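Local coordinates for protein CobC (Shigella flexneri 2a, PDB 6NRU) that probably removes the phosphate from adenosylcobalamin 5'-phosphate and alpha-ribazole 5'-phosphate, in the assembly of the nucleotide loop of vitamin B12, at residues A[85-90]-A[107-112]; A[43-48]-A[179-184]. All coordinates share one frame; numbering follows the deposited sequence.

Starting from the N terminus, the chain lays down strand 5-10, which probably carries the catalytic histidine just beyond its end, and then runs through helix 32-44. The end of that helix and the turn after it, 43-48, form the first half of contact 2, whose partner comes only at 179-184, so contact 2 closes a loop of 130 intervening residues. Contact 1 lies wholly within that loop: residues 85-90 follow strand 76-78, and 16 mostly helical residues later 107-112, the end of helix 103-111, returns to meet them. Contact 2 ties a flanking helix to the central sheet; contact 1 folds the helical excursion back on its own entry. Their centres stand about 32 Å apart, on opposite sides of the chain's centre.

Contact 1. Residues A[85-90]-A[107-112]; sequences MFFGDW and SAWCND
An aromatic cluster of F87, W90 and W109 joins the loop 85-90 to helix 103-111, with selenomethionine M85 filling in beside it. W109 is the common partner. W90 sends the outer corner of its benzo ring against one face of the W109 indole near its root: W90 CZ3 sits 3.5 Å from W109 CG, and W90 CH2 lies equally close to W109 CB. The planes of the two indoles are turned 68° apart, an offset edge-to-face pair. F87 makes a second such pair farther out, its edge directed at the six-membered ring of W109 with the planes at 83°. Here F87 CE1 approaches W109 CZ2 to 3.7 Å, while the ring centroids are 5.5 Å apart.

This is the helical excursion of a histidine phosphatase of branch 1, inserted after strand 76-78 of the central sheet. M85 directly follows E84, the likely proton donor/acceptor, so the contact, though not the aromatic cluster itself, starts right after that residue. The side chain of M85 runs extended to its selenium and then bends at chi3, which swings CE to the far end of the W109 indole, 3.6 Å from W109 CH2. The same methyl also lies over a face of the F87 ring, toward its rim.

With CG anti to the backbone N (chi1 152°), W109 projects its indole from the helix toward the loop. No hydrogen bond crosses between the segments; W90 instead spends its NE1 on D102 OD2. Y106, one turn back from W109 on the same helix, meets the rings of both tryptophans.

Contact 2. Residues A[43-48]-A[179-184]; sequences TLLDDV and GCWSAI
L45 sets a methyl over one face of the indole of W181, a CH-pi contact where the end of helix 32-44 and the turn that follows pack on the central sheet of the histidine phosphatase fold. W181 opens strand 181-187, which runs antiparallel to strand 5-10 on one side and to strand 190-198 on the other. L45 CD2 stands 3.9 Å from the centroid of the five-membered ring, on a line only 11° from the ring normal. It therefore covers the pyrrole part almost centrally, with W181 CD2 the nearest ring atom at 3.8 Å. The other branch of the leucine, L45 CD1, passes at 4.1 Å from W181 CB, so one methyl covers the ring face while the other rests beside the CB at its base.

L44, on the last turn of the helix, approaches differently: its CD1 comes to the indole's edge, near the ring plane, on the CD1 side. Two successive leucines thus touch a face and an edge of one ring. L45 is the first residue to leave helical geometry and begins a type I turn to V48, which carries the chain away from the contact.

The indole is set by a chi1 of 61°, which places W181 CG between the backbone N and the carbonyl carbon and turns the ring toward the helix end. Its buried N-H is satisfied at A200 O, a bond that should limit rotation of the ring. W7 of strand 5-10 meets the same indole, and I9 of that strand touches L45. At the edge, L44 CD1 is 4.3 Å from W181 CD1.

Contact 1. Residues A[85-90]-A[107-112]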
loop_
_atom_site.group_PDB
_atom_site.type_symbol
_atom_site.label_atom_id
_atom_site.label_comp_id
_atom_site.label_asym_id
_atom_site.label_seq_id
_atom_site.Cartn_x
_atom_site.Cartn_y
_atom_site.Cartn_z
HETATM N N MSE A 85 1.413 7.369 4.078
HETATM C CA MSE A 85 2.136 8.536 4.552
HETATM C C MSE A 85 1.176 9.490 5.248
HETATM O O MSE A 85 0.039 9.657 4.808
HETATM C CB MSE A 85 2.831 9.237 3.389
HETATM C CG MSE A 85 4.051 10.041 3.782
HETATM SE SE MSE A 85 4.951 10.783 2.219
HETATM C CE MSE A 85 4.105 12.538 2.194
ATOM N N PHE A 86 1.624 10.106 6.338
ATOM C CA PHE A 86 0.803 11.057 7.082
ATOM C C PHE A 86 1.022 12.455 6.509
ATOM O O PHE A 86 2.100 13.038 6.667
ATOM C CB PHE A 86 1.137 11.011 8.570
ATOM C CG PHE A 86 0.400 12.033 9.380
ATOM C CD1 PHE A 86 -0.985 12.052 9.400
ATOM C CD2 PHE A 86 1.088 12.981 10.116
ATOM C CE1 PHE A 86 -1.668 12.992 10.141
ATOM C CE2 PHE A 86 0.409 13.925 10.860
ATOM C CZ PHE A 86 -0.970 13.930 10.871
ATOM N N PHE A 87 -0.000 12.995 5.850
ATOM C CA PHE A 87 0.105 14.281 5.173
ATOM C C PHE A 87 -0.221 15.467 6.074
ATOM O O PHE A 87 -0.199 16.608 5.603
ATOM C CB PHE A 87 -0.806 14.299 3.941
ATOM C CG PHE A 87 -0.152 13.770 2.692
ATOM C CD1 PHE A 87 0.697 14.573 1.945
ATOM C CD2 PHE A 87 -0.391 12.473 2.264
ATOM C CE1 PHE A 87 1.298 14.091 0.793
ATOM C CE2 PHE A 87 0.208 11.983 1.114
ATOM C CZ PHE A 87 1.052 12.793 0.378
ATOM N N GLY A 88 -0.525 15.231 7.346
ATOM C CA GLY A 88 -0.688 16.336 8.278
ATOM C C GLY A 88 -1.886 17.203 7.944
ATOM O O GLY A 88 -3.015 16.719 7.802
ATOM N N ASP A 89 -1.641 18.510 7.819
ATOM C CA ASP A 89 -2.719 19.457 7.552
ATOM C C ASP A 89 -3.286 19.315 6.145
ATOM O O ASP A 89 -4.375 19.834 5.877
ATOM C CB ASP A 89 -2.230 20.893 7.763
ATOM C CG ASP A 89 -2.046 21.245 9.233
ATOM O OD1 ASP A 89 -2.821 20.746 10.078
ATOM O OD2 ASP A 89 -1.129 22.034 9.545
ATOM N N TRP A 90 -2.581 18.627 5.249
ATOM C CA TRP A 90 -2.967 18.541 3.846
ATOM C C TRP A 90 -3.953 17.417 3.551
ATOM O O TRP A 90 -4.367 17.271 2.397
ATOM C CB TRP A 90 -1.727 18.355 2.967
ATOM C CG TRP A 90 -0.816 19.539 2.946
ATOM C CD1 TRP A 90 -1.056 20.772 3.480
ATOM C CD2 TRP A 90 0.485 19.606 2.355
ATOM N NE1 TRP A 90 0.016 21.602 3.259
ATOM C CE2 TRP A 90 0.977 20.908 2.571
ATOM C CE3 TRP A 90 1.282 18.690 1.663
ATOM C CZ2 TRP A 90 2.231 21.316 2.123
ATOM C CZ3 TRP A 90 2.527 19.098 1.218
ATOM C CH2 TRP A 90 2.989 20.398 1.450
ATOM N N SER A 107 4.333 24.380 -2.505
ATOM C CA SER A 107 5.226 24.487 -3.657
ATOM C C SER A 107 6.545 23.782 -3.385
ATOM O O SER A 107 7.105 23.128 -4.272
ATOM C CB SER A 107 5.490 25.955 -3.991
ATOM O OG SER A 107 4.295 26.709 -3.989
ATOM N N ALA A 108 7.065 23.932 -2.164
ATOM C CA ALA A 108 8.292 23.246 -1.785
ATOM C C ALA A 108 8.122 21.738 -1.852
ATOM O O ALA A 108 9.077 21.017 -2.157
ATOM C CB ALA A 108 8.717 23.677 -0.383
ATOM N N TRP A 109 6.911 21.249 -1.586
ATOM C CA TRP A 109 6.637 19.823 -1.709
ATOM C C TRP A 109 6.511 19.404 -3.168
ATOM O O TRP A 109 7.080 18.385 -3.573
ATOM C CB TRP A 109 5.367 19.471 -0.935
ATOM C CG TRP A 109 4.628 18.280 -1.472
ATOM C CD1 TRP A 109 3.591 18.289 -2.362
ATOM C CD2 TRP A 109 4.862 16.905 -1.144
ATOM N NE1 TRP A 109 3.170 17.005 -2.611
ATOM C CE2 TRP A 109 3.934 16.136 -1.876
ATOM C CE3 TRP A 109 5.769 16.249 -0.305
ATOM C CZ2 TRP A 109 3.886 14.745 -1.794
ATOM C CZ3 TRP A 109 5.720 14.869 -0.226
ATOM C CH2 TRP A 109 4.786 14.132 -0.967
ATOM N N CYS A 110 5.774 20.177 -3.971
ATOM C CA CYS A 110 5.618 19.837 -5.380
ATOM C C CYS A 110 6.951 19.866 -6.115
ATOM O O CYS A 110 7.158 19.087 -7.051
ATOM C CB CYS A 110 4.625 20.788 -6.045
ATOM S SG CYS A 110 2.900 20.472 -5.614
ATOM N N ASN A 111 7.866 20.742 -5.701
ATOM C CA ASN A 111 9.159 20.878 -6.357
ATOM C C ASN A 111 10.245 20.000 -5.743
ATOM O O ASN A 111 11.328 19.887 -6.327
ATOM C CB ASN A 111 9.616 22.344 -6.331
ATOM C CG ASN A 111 8.708 23.256 -7.141
ATOM O OD1 ASN A 111 7.880 22.796 -7.928
ATOM N ND2 ASN A 111 8.864 24.561 -6.952
ATOM N N ASP A 112 9.986 19.370 -4.595
ATOM C CA ASP A 112 10.979 18.551 -3.909
ATOM C C ASP A 112 10.232 17.572 -3.001
ATOM O O ASP A 112 10.312 17.630 -1.776
ATOM C CB ASP A 112 11.966 19.403 -3.108
ATOM C CG ASP A 112 13.152 18.603 -2.600
ATOM O OD1 ASP A 112 13.292 17.420 -2.985
ATOM O OD2 ASP A 112 13.946 19.159 -1.811
#

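Contact 2. Residues A[43-48]-A[179-184]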
loop_
_atom_site.group_PDB
_atom_site.type_symbol
_atom_site.label_atom_id
_atom_site.label_comp_id
_atom_site.label_asym_id
_atom_site.label_seq_id
_atom_site.Cartn_x
_atom_site.Cartn_y
_atom_site.Cartn_z
ATOM N N THR A 43 -12.543 -13.651 -4.794
ATOM C CA THR A 43 -12.677 -14.821 -5.649
ATOM C C THR A 43 -11.446 -15.028 -6.523
ATOM O O THR A 43 -11.158 -16.164 -6.916
ATOM C CB THR A 43 -13.933 -14.697 -6.515
ATOM O OG1 THR A 43 -13.802 -13.577 -7.394
ATOM C CG2 THR A 43 -15.164 -14.499 -5.640
ATOM N N LEU A 44 -10.707 -13.956 -6.829
ATOM C CA LEU A 44 -9.528 -14.092 -7.676
ATOM C C LEU A 44 -8.417 -14.854 -6.969
ATOM O O LEU A 44 -7.605 -15.511 -7.631
ATOM C CB LEU A 44 -9.022 -12.720 -8.121
ATOM C CG LEU A 44 -9.766 -12.041 -9.270
ATOM C CD1 LEU A 44 -9.062 -10.757 -9.666
ATOM C CD2 LEU A 44 -9.877 -12.987 -10.454
ATOM N N LEU A 45 -8.369 -14.782 -5.637
ATOM C CA LEU A 45 -7.349 -15.436 -4.828
ATOM C C LEU A 45 -7.970 -16.387 -3.809
ATOM O O LEU A 45 -7.428 -16.585 -2.717
ATOM C CB LEU A 45 -6.479 -14.402 -4.125
ATOM C CG LEU A 45 -5.957 -13.294 -5.040
ATOM C CD1 LEU A 45 -5.889 -11.952 -4.315
ATOM C CD2 LEU A 45 -4.607 -13.679 -5.617
ATOM N N ASP A 46 -9.121 -16.972 -4.146
ATOM C CA ASP A 46 -9.774 -17.896 -3.228
ATOM C C ASP A 46 -8.941 -19.156 -3.027
ATOM O O ASP A 46 -8.846 -19.673 -1.907
ATOM C CB ASP A 46 -11.167 -18.244 -3.751
ATOM C CG ASP A 46 -12.109 -18.678 -2.650
ATOM O OD1 ASP A 46 -11.857 -18.337 -1.475
ATOM O OD2 ASP A 46 -13.103 -19.360 -2.959
ATOM N N ASP A 47 -8.322 -19.655 -4.094
ATOM C CA ASP A 47 -7.558 -20.894 -4.045
ATOM C C ASP A 47 -6.086 -20.678 -3.721
ATOM O O ASP A 47 -5.296 -21.622 -3.825
ATOM C CB ASP A 47 -7.692 -21.645 -5.370
ATOM C CG ASP A 47 -9.078 -22.218 -5.570
ATOM O OD1 ASP A 47 -9.958 -21.947 -4.726
ATOM O OD2 ASP A 47 -9.285 -22.948 -6.561
ATOM N N VAL A 48 -5.699 -19.467 -3.341
ATOM C CA VAL A 48 -4.342 -19.195 -2.885
ATOM C C VAL A 48 -4.302 -19.402 -1.377
ATOM O O VAL A 48 -4.979 -18.693 -0.624
ATOM C CB VAL A 48 -3.898 -17.775 -3.262
ATOM C CG1 VAL A 48 -2.515 -17.495 -2.700
ATOM C CG2 VAL A 48 -3.913 -17.600 -4.774
ATOM N N GLY A 179 -8.139 -2.832 -7.419
ATOM C CA GLY A 179 -8.801 -3.959 -8.037
ATOM C C GLY A 179 -7.867 -4.995 -8.615
ATOM O O GLY A 179 -8.334 -5.914 -9.300
ATOM N N CYS A 180 -6.567 -4.875 -8.365
ATOM C CA CYS A 180 -5.553 -5.782 -8.873
ATOM C C CYS A 180 -4.763 -6.375 -7.715
ATOM O O CYS A 180 -4.888 -5.952 -6.563
ATOM C CB CYS A 180 -4.595 -5.066 -9.833
ATOM S SG CYS A 180 -5.369 -4.243 -11.239
ATOM N N TRP A 181 -3.931 -7.360 -8.040
ATOM C CA TRP A 181 -3.039 -7.971 -7.068
ATOM C C TRP A 181 -1.679 -8.197 -7.711
ATOM O O TRP A 181 -1.573 -8.404 -8.924
ATOM C CB TRP A 181 -3.608 -9.293 -6.533
ATOM C CG TRP A 181 -3.816 -10.326 -7.597
ATOM C CD1 TRP A 181 -4.941 -10.514 -8.349
ATOM C CD2 TRP A 181 -2.872 -11.312 -8.034
ATOM N NE1 TRP A 181 -4.754 -11.557 -9.226
ATOM C CE2 TRP A 181 -3.493 -12.064 -9.052
ATOM C CE3 TRP A 181 -1.562 -11.633 -7.661
ATOM C CZ2 TRP A 181 -2.849 -13.115 -9.702
ATOM C CZ3 TRP A 181 -0.926 -12.679 -8.307
ATOM C CH2 TRP A 181 -1.570 -13.406 -9.317
ATOM N N SER A 182 -0.637 -8.143 -6.884
ATOM C CA SER A 182 0.735 -8.359 -7.318
ATOM C C SER A 182 1.400 -9.375 -6.399
ATOM O O SER A 182 0.923 -9.650 -5.295
ATOM C CB SER A 182 1.534 -7.053 -7.317
ATOM O OG SER A 182 0.823 -6.029 -7.984
ATOM N N ALA A 183 2.518 -9.930 -6.863
ATOM C CA ALA A 183 3.258 -10.899 -6.069
ATOM C C ALA A 183 4.749 -10.755 -6.341
ATOM O O ALA A 183 5.164 -10.574 -7.489
ATOM C CB ALA A 183 2.799 -12.333 -6.360
ATOM N N ILE A 184 5.527 -10.817 -5.271
ATOM C CA ILE A 184 6.966 -10.756 -5.320
ATOM C C ILE A 184 7.585 -11.888 -4.504
ATOM O O ILE A 184 7.213 -12.084 -3.371
ATOM C CB ILE A 184 7.477 -9.394 -4.843
ATOM C CG1 ILE A 184 8.965 -9.459 -4.563
ATOM C CG2 ILE A 184 6.698 -8.914 -3.637
ATOM C CD1 ILE A 184 9.713 -8.291 -5.118
#